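Local atomic coordinates of Sec-alkylsulfatase (Pseudomonas sp., PDB entry 4AXH), a protein that hydrolyses secondary alkyl sulfates enantioselectively at a zinc-dependent active site, inverting the configuration at carbon to give (S)-alcohols and sulfate. Residues G73-A78 and A153-A158; Q81-M86 and T255-T260. One frame throughout, in Å; residues are numbered along the deposited sequence.

Both contacts involve the small antiparallel hairpin made by strands 74-76 and 82-85, each using a different strand of it. Interaction 1 sets strand 74-76 against the first turns of helix 153-164, chiefly through aliphatic groups. Interaction 2 joins the second strand to the loop 255-260 through backbone carbonyls and N-H groups, one weak asparagine side-chain bond, and packing of Val-83. Ile-75, Thr-155, Val-83 and Ala-257 are buried, whereas Lys-76 of interaction 1 is exposed and Gln-81 of interaction 2 partly so. The two meet directly: Ile-75 pairs with Val-83 and Trp-84 across the hairpin, and Glu-154 of the helix receives a hydrogen bond from Thr-258 N of the loop.

Interaction 1 (G73-A78 and A153-A158); sequences GQIKNA and AETARA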
loop_
_atom_site.group_PDB
_atom_site.type_symbol
_atom_site.label_atom_id
_atom_site.label_comp_id
_atom_site.label_asym_id
_atom_site.label_seq_id
_atom_site.Cartn_x
_atom_site.Cartn_y
_atom_site.Cartn_z
ATOM N N GLY A 73 -3.983 40.615 -3.539
ATOM C CA GLY A 73 -2.642 40.979 -3.969
ATOM C C GLY A 73 -1.592 39.891 -3.968
ATOM O O GLY A 73 -1.900 38.700 -4.090
ATOM N N GLN A 74 -0.331 40.324 -3.871
ATOM C CA GLN A 74 0.825 39.455 -3.890
ATOM C C GLN A 74 1.542 39.453 -2.533
ATOM O O GLN A 74 1.495 40.429 -1.776
ATOM C CB GLN A 74 1.848 39.932 -4.941
ATOM C CG GLN A 74 1.373 40.024 -6.373
ATOM C CD GLN A 74 2.414 40.705 -7.238
ATOM O OE1 GLN A 74 2.914 41.801 -6.932
ATOM N NE2 GLN A 74 2.757 40.075 -8.347
ATOM N N ILE A 75 2.271 38.359 -2.284
ATOM C CA ILE A 75 3.148 38.165 -1.154
ATOM C C ILE A 75 4.502 37.884 -1.825
ATOM O O ILE A 75 4.591 37.020 -2.705
ATOM C CB ILE A 75 2.672 37.013 -0.235
ATOM C CG1 ILE A 75 1.302 37.321 0.394
ATOM C CG2 ILE A 75 3.731 36.696 0.846
ATOM C CD1 ILE A 75 0.608 36.083 0.982
ATOM N N LYS A 76 5.534 38.633 -1.440
ATOM C CA LYS A 76 6.877 38.490 -1.996
ATOM C C LYS A 76 7.857 37.912 -0.990
ATOM O O LYS A 76 7.636 37.999 0.228
ATOM C CB LYS A 76 7.386 39.852 -2.496
ATOM C CG LYS A 76 6.687 40.347 -3.761
ATOM C CD LYS A 76 6.534 41.866 -3.785
ATOM C CE LYS A 76 5.093 42.323 -3.637
ATOM N NZ LYS A 76 4.536 42.114 -2.257
ATOM N N ASN A 77 8.952 37.321 -1.518
ATOM C CA ASN A 77 10.077 36.725 -0.795
ATOM C C ASN A 77 11.020 37.877 -0.369
ATOM O O ASN A 77 10.765 39.028 -0.740
ATOM C CB ASN A 77 10.800 35.758 -1.757
ATOM C CG ASN A 77 12.015 35.071 -1.189
ATOM O OD1 ASN A 77 13.161 35.556 -1.302
ATOM N ND2 ASN A 77 11.781 33.949 -0.525
ATOM N N ALA A 78 12.137 37.575 0.366
ATOM C CA ALA A 78 13.151 38.574 0.730
ATOM C C ALA A 78 13.794 39.170 -0.518
ATOM O O ALA A 78 13.953 40.392 -0.605
ATOM C CB ALA A 78 14.207 37.971 1.618
ATOM N N ALA A 153 7.296 30.779 5.598
ATOM C CA ALA A 153 7.538 31.858 6.559
ATOM C C ALA A 153 6.930 33.184 6.069
ATOM O O ALA A 153 6.367 33.952 6.873
ATOM C CB ALA A 153 9.040 31.988 6.788
ATOM N N GLU A 154 6.998 33.426 4.739
ATOM C CA GLU A 154 6.466 34.641 4.095
ATOM C C GLU A 154 4.953 34.697 4.155
ATOM O O GLU A 154 4.402 35.767 4.413
ATOM C CB GLU A 154 6.979 34.801 2.637
ATOM C CG GLU A 154 8.495 34.821 2.487
ATOM C CD GLU A 154 9.111 33.444 2.368
ATOM O OE1 GLU A 154 8.396 32.450 2.620
ATOM O OE2 GLU A 154 10.315 33.354 2.043
ATOM N N THR A 155 4.278 33.542 3.964
ATOM C CA THR A 155 2.821 33.472 4.049
ATOM C C THR A 155 2.330 33.569 5.492
ATOM O O THR A 155 1.404 34.346 5.774
ATOM C CB THR A 155 2.208 32.401 3.118
ATOM O OG1 THR A 155 2.704 31.112 3.453
ATOM C CG2 THR A 155 2.465 32.686 1.638
ATOM N N ALA A 156 3.010 32.874 6.422
ATOM C CA ALA A 156 2.726 32.948 7.864
ATOM C C ALA A 156 2.770 34.394 8.345
ATOM O O ALA A 156 1.853 34.859 9.022
ATOM C CB ALA A 156 3.744 32.134 8.627
ATOM N N ARG A 157 3.816 35.117 7.934
ATOM C CA ARG A 157 4.023 36.531 8.251
ATOM C C ARG A 157 2.932 37.407 7.653
ATOM O O ARG A 157 2.383 38.247 8.358
ATOM C CB ARG A 157 5.432 36.992 7.784
ATOM C CG ARG A 157 5.874 38.343 8.303
ATOM C CD ARG A 157 6.328 38.323 9.752
ATOM N NE ARG A 157 5.215 38.409 10.708
ATOM C CZ ARG A 157 4.613 39.538 11.043
ATOM N NH1 ARG A 157 5.002 40.691 10.501
ATOM N NH2 ARG A 157 3.596 39.528 11.899
ATOM N N ALA A 158 2.605 37.204 6.374
ATOM C CA ALA A 158 1.559 37.971 5.710
ATOM C C ALA A 158 0.178 37.757 6.345
ATOM O O ALA A 158 -0.549 38.726 6.527
ATOM C CB ALA A 158 1.541 37.657 4.221
#
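Strand 74-76 passes the first turns of helix 153-158 with axes 8.6 Å apart at their closest and N-to-C directions 126° apart, and Ile-75 and Thr-155 have their CA atoms 7.0 Å from each other. Ile-75 carries the apolar half of the contact, its two branches reaching different parts of the helix. CD1 lies 3.7 Å from CB of Ala-158 and also meets the methyl CG2 of Thr-155, the Ile-75 and Thr-155 side chains crossing at about a right angle. The other branch, CG2, stands anti to the backbone N and rests 3.7 Å from the carbonyl O of Glu-154, an atom already bonded within the helix by Ala-158 N. A branched aliphatic residue suits this place because it covers two successive turns at once, while the small Ala-158 lets the strand come close. Thr-155 divides its roles: its methyl meets the strand, and its hydroxyl bonds to Asp-131 and Thr-152.

Glu-154 begins the polar half. Its chain bends at chi2 (86°), and CG passes 4.0 Å from the carbonyl O of Lys-76. The carboxylate's clear bond is to the loop, OE1 accepting from Thr-258 N; OE2 lies 3.0 Å from ND2 of Asn-77 in one of two conformers of that residue, a doubtful pairing. Asn-77 OD1 is occupied by Glu-79 N, just beyond the strand. The whole is strand-on-helix packing: the hairpin of strands 74-76 and 82-85 covers the start of helix 153-164, part of the metallo-beta-lactamase domain, with Thr-155 about 8 Å from the zinc ligand Asp-183 between side chains.

Interaction 2 (Q81-M86 and T255-T260); sequences QVVWDM and TNATNT
Val-83 and Thr-255 meet through their backbones, where Thr-255 N donates to Val-83 O over 2.9 Å. The bond is nearly straight (174° at the hydrogen), lies in the carbonyl plane and uses a lone pair. Alongside it, the CA-H of Val-83 points at Thr-255 O, with CA and O 3.0 Å apart. A weak side-chain bond follows, from Asn-256 ND2 to Val-82 O at 3.4 Å; the short asparagine side chain keeps its N-H donor near the loop backbone, where it meets that carbonyl.

Van der Waals contacts fill in the rest. CG1 of Val-83, anti to the backbone N (chi1 167°), packs against CB of Ala-257 at 3.7 Å, and CG2 lies beside the carbonyl O atoms of Thr-255 and Asn-256. Gln-81 crosses Asn-256 at about a right angle, its OE1 3.5 Å from CB of Asn-256 and weakly hydrogen-bonded to Lys-540 NZ. Thr-255 turns its methyl to the carbonyls of Val-82 and Val-83, while its hydroxyl bonds to Tyr-535.

Val-83 and Trp-84 form a classic beta bulge opposite Ile-75. Here the carbonyls of Val-82 and Val-83 accept one weak side-chain bond and one firm main-chain bond; the Val-83/Ala-257 packing adds to these.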
loop_
_atom_site.group_PDB
_atom_site.type_symbol
_atom_site.label_atom_id
_atom_site.label_comp_id
_atom_site.label_asym_id
_atom_site.label_seq_id
_atom_site.Cartn_x
_atom_site.Cartn_y
_atom_site.Cartn_z
ATOM N N GLN A 81 10.906 38.399 -5.115
ATOM C CA GLN A 81 10.193 37.479 -6.023
ATOM C C GLN A 81 8.827 37.086 -5.432
ATOM O O GLN A 81 8.710 36.898 -4.222
ATOM C CB GLN A 81 10.969 36.189 -6.316
ATOM C CG GLN A 81 12.481 36.243 -6.252
ATOM C CD GLN A 81 13.030 34.829 -6.234
ATOM O OE1 GLN A 81 13.120 34.165 -5.191
ATOM N NE2 GLN A 81 13.348 34.305 -7.395
ATOM N N VAL A 82 7.813 36.907 -6.312
ATOM C CA VAL A 82 6.433 36.558 -5.956
ATOM C C VAL A 82 6.366 35.142 -5.391
ATOM O O VAL A 82 6.903 34.215 -5.997
ATOM C CB VAL A 82 5.412 36.791 -7.117
ATOM C CG1 VAL A 82 3.977 36.789 -6.594
ATOM C CG2 VAL A 82 5.688 38.101 -7.841
ATOM N N VAL A 83 5.738 35.015 -4.207
ATOM C CA VAL A 83 5.536 33.778 -3.448
ATOM C C VAL A 83 4.094 33.287 -3.632
ATOM O O VAL A 83 3.872 32.083 -3.803
ATOM C CB VAL A 83 5.892 33.986 -1.931
ATOM C CG1 VAL A 83 5.403 32.842 -1.045
ATOM C CG2 VAL A 83 7.379 34.166 -1.754
ATOM N N TRP A 84 3.125 34.237 -3.540
ATOM C CA TRP A 84 1.701 33.994 -3.611
ATOM C C TRP A 84 1.039 35.146 -4.335
ATOM O O TRP A 84 1.189 36.298 -3.917
ATOM C CB TRP A 84 1.126 33.898 -2.190
ATOM C CG TRP A 84 -0.277 33.357 -2.133
ATOM C CD1 TRP A 84 -1.423 34.056 -1.877
ATOM C CD2 TRP A 84 -0.674 31.992 -2.347
ATOM N NE1 TRP A 84 -2.512 33.202 -1.899
ATOM C CE2 TRP A 84 -2.078 31.933 -2.187
ATOM C CE3 TRP A 84 0.025 30.813 -2.653
ATOM C CZ2 TRP A 84 -2.783 30.733 -2.271
ATOM C CZ3 TRP A 84 -0.683 29.629 -2.765
ATOM C CH2 TRP A 84 -2.063 29.590 -2.561
ATOM N N ASP A 85 0.290 34.836 -5.406
ATOM C CA ASP A 85 -0.410 35.817 -6.236
ATOM C C ASP A 85 -1.864 35.402 -6.442
ATOM O O ASP A 85 -2.136 34.383 -7.078
ATOM C CB ASP A 85 0.319 35.986 -7.596
ATOM C CG ASP A 85 0.030 37.272 -8.361
ATOM O OD1 ASP A 85 -0.875 38.045 -7.921
ATOM O OD2 ASP A 85 0.701 37.503 -9.408
ATOM N N MET A 86 -2.785 36.172 -5.865
ATOM C CA MET A 86 -4.230 35.951 -5.978
ATOM C C MET A 86 -4.804 36.720 -7.184
ATOM O O MET A 86 -5.794 36.282 -7.765
ATOM C CB MET A 86 -4.949 36.356 -4.685
ATOM C CG MET A 86 -5.019 35.239 -3.681
ATOM S SD MET A 86 -6.053 33.824 -4.190
ATOM C CE MET A 86 -7.616 34.642 -4.309
ATOM N N THR A 255 5.321 29.548 -4.205
ATOM C CA THR A 255 6.521 29.614 -5.019
ATOM C C THR A 255 7.651 30.437 -4.380
ATOM O O THR A 255 7.382 31.397 -3.666
ATOM C CB THR A 255 6.141 30.031 -6.459
ATOM O OG1 THR A 255 7.299 29.991 -7.263
ATOM C CG2 THR A 255 5.512 31.424 -6.547
ATOM N N ASN A 256 8.915 30.054 -4.643
ATOM C CA ASN A 256 10.133 30.751 -4.212
ATOM C C ASN A 256 10.147 31.106 -2.703
ATOM O O ASN A 256 10.616 32.185 -2.305
ATOM C CB ASN A 256 10.341 32.015 -5.088
ATOM C CG ASN A 256 10.338 31.758 -6.573
ATOM O OD1 ASN A 256 11.239 31.106 -7.100
ATOM N ND2 ASN A 256 9.323 32.274 -7.281
ATOM N N ALA A 257 9.668 30.188 -1.859
ATOM C CA ALA A 257 9.571 30.501 -0.441
ATOM C C ALA A 257 10.368 29.622 0.524
ATOM O O ALA A 257 11.055 28.677 0.107
ATOM C CB ALA A 257 8.121 30.576 -0.047
ATOM N N THR A 258 10.298 29.951 1.822
ATOM C CA THR A 258 11.067 29.228 2.823
ATOM C C THR A 258 10.182 28.329 3.708
ATOM O O THR A 258 9.205 28.816 4.288
ATOM C CB THR A 258 11.908 30.232 3.622
ATOM O OG1 THR A 258 11.014 31.091 4.322
ATOM C CG2 THR A 258 12.782 31.110 2.733
ATOM N N ASN A 259 10.536 27.023 3.811
ATOM C CA ASN A 259 9.844 26.053 4.655
ATOM C C ASN A 259 10.665 25.800 5.931
ATOM O O ASN A 259 11.881 25.548 5.892
ATOM C CB ASN A 259 9.565 24.748 3.909
ATOM C CG ASN A 259 8.911 24.926 2.562
ATOM O OD1 ASN A 259 9.435 24.501 1.518
ATOM N ND2 ASN A 259 7.769 25.603 2.544
ATOM N N THR A 260 9.982 25.909 7.074
ATOM C CA THR A 260 10.585 25.815 8.399
ATOM C C THR A 260 10.030 24.657 9.208
ATOM O O THR A 260 8.966 24.123 8.894
ATOM C CB THR A 260 10.436 27.164 9.171
ATOM O OG1 THR A 260 9.120 27.270 9.716
ATOM C CG2 THR A 260 10.800 28.398 8.332
#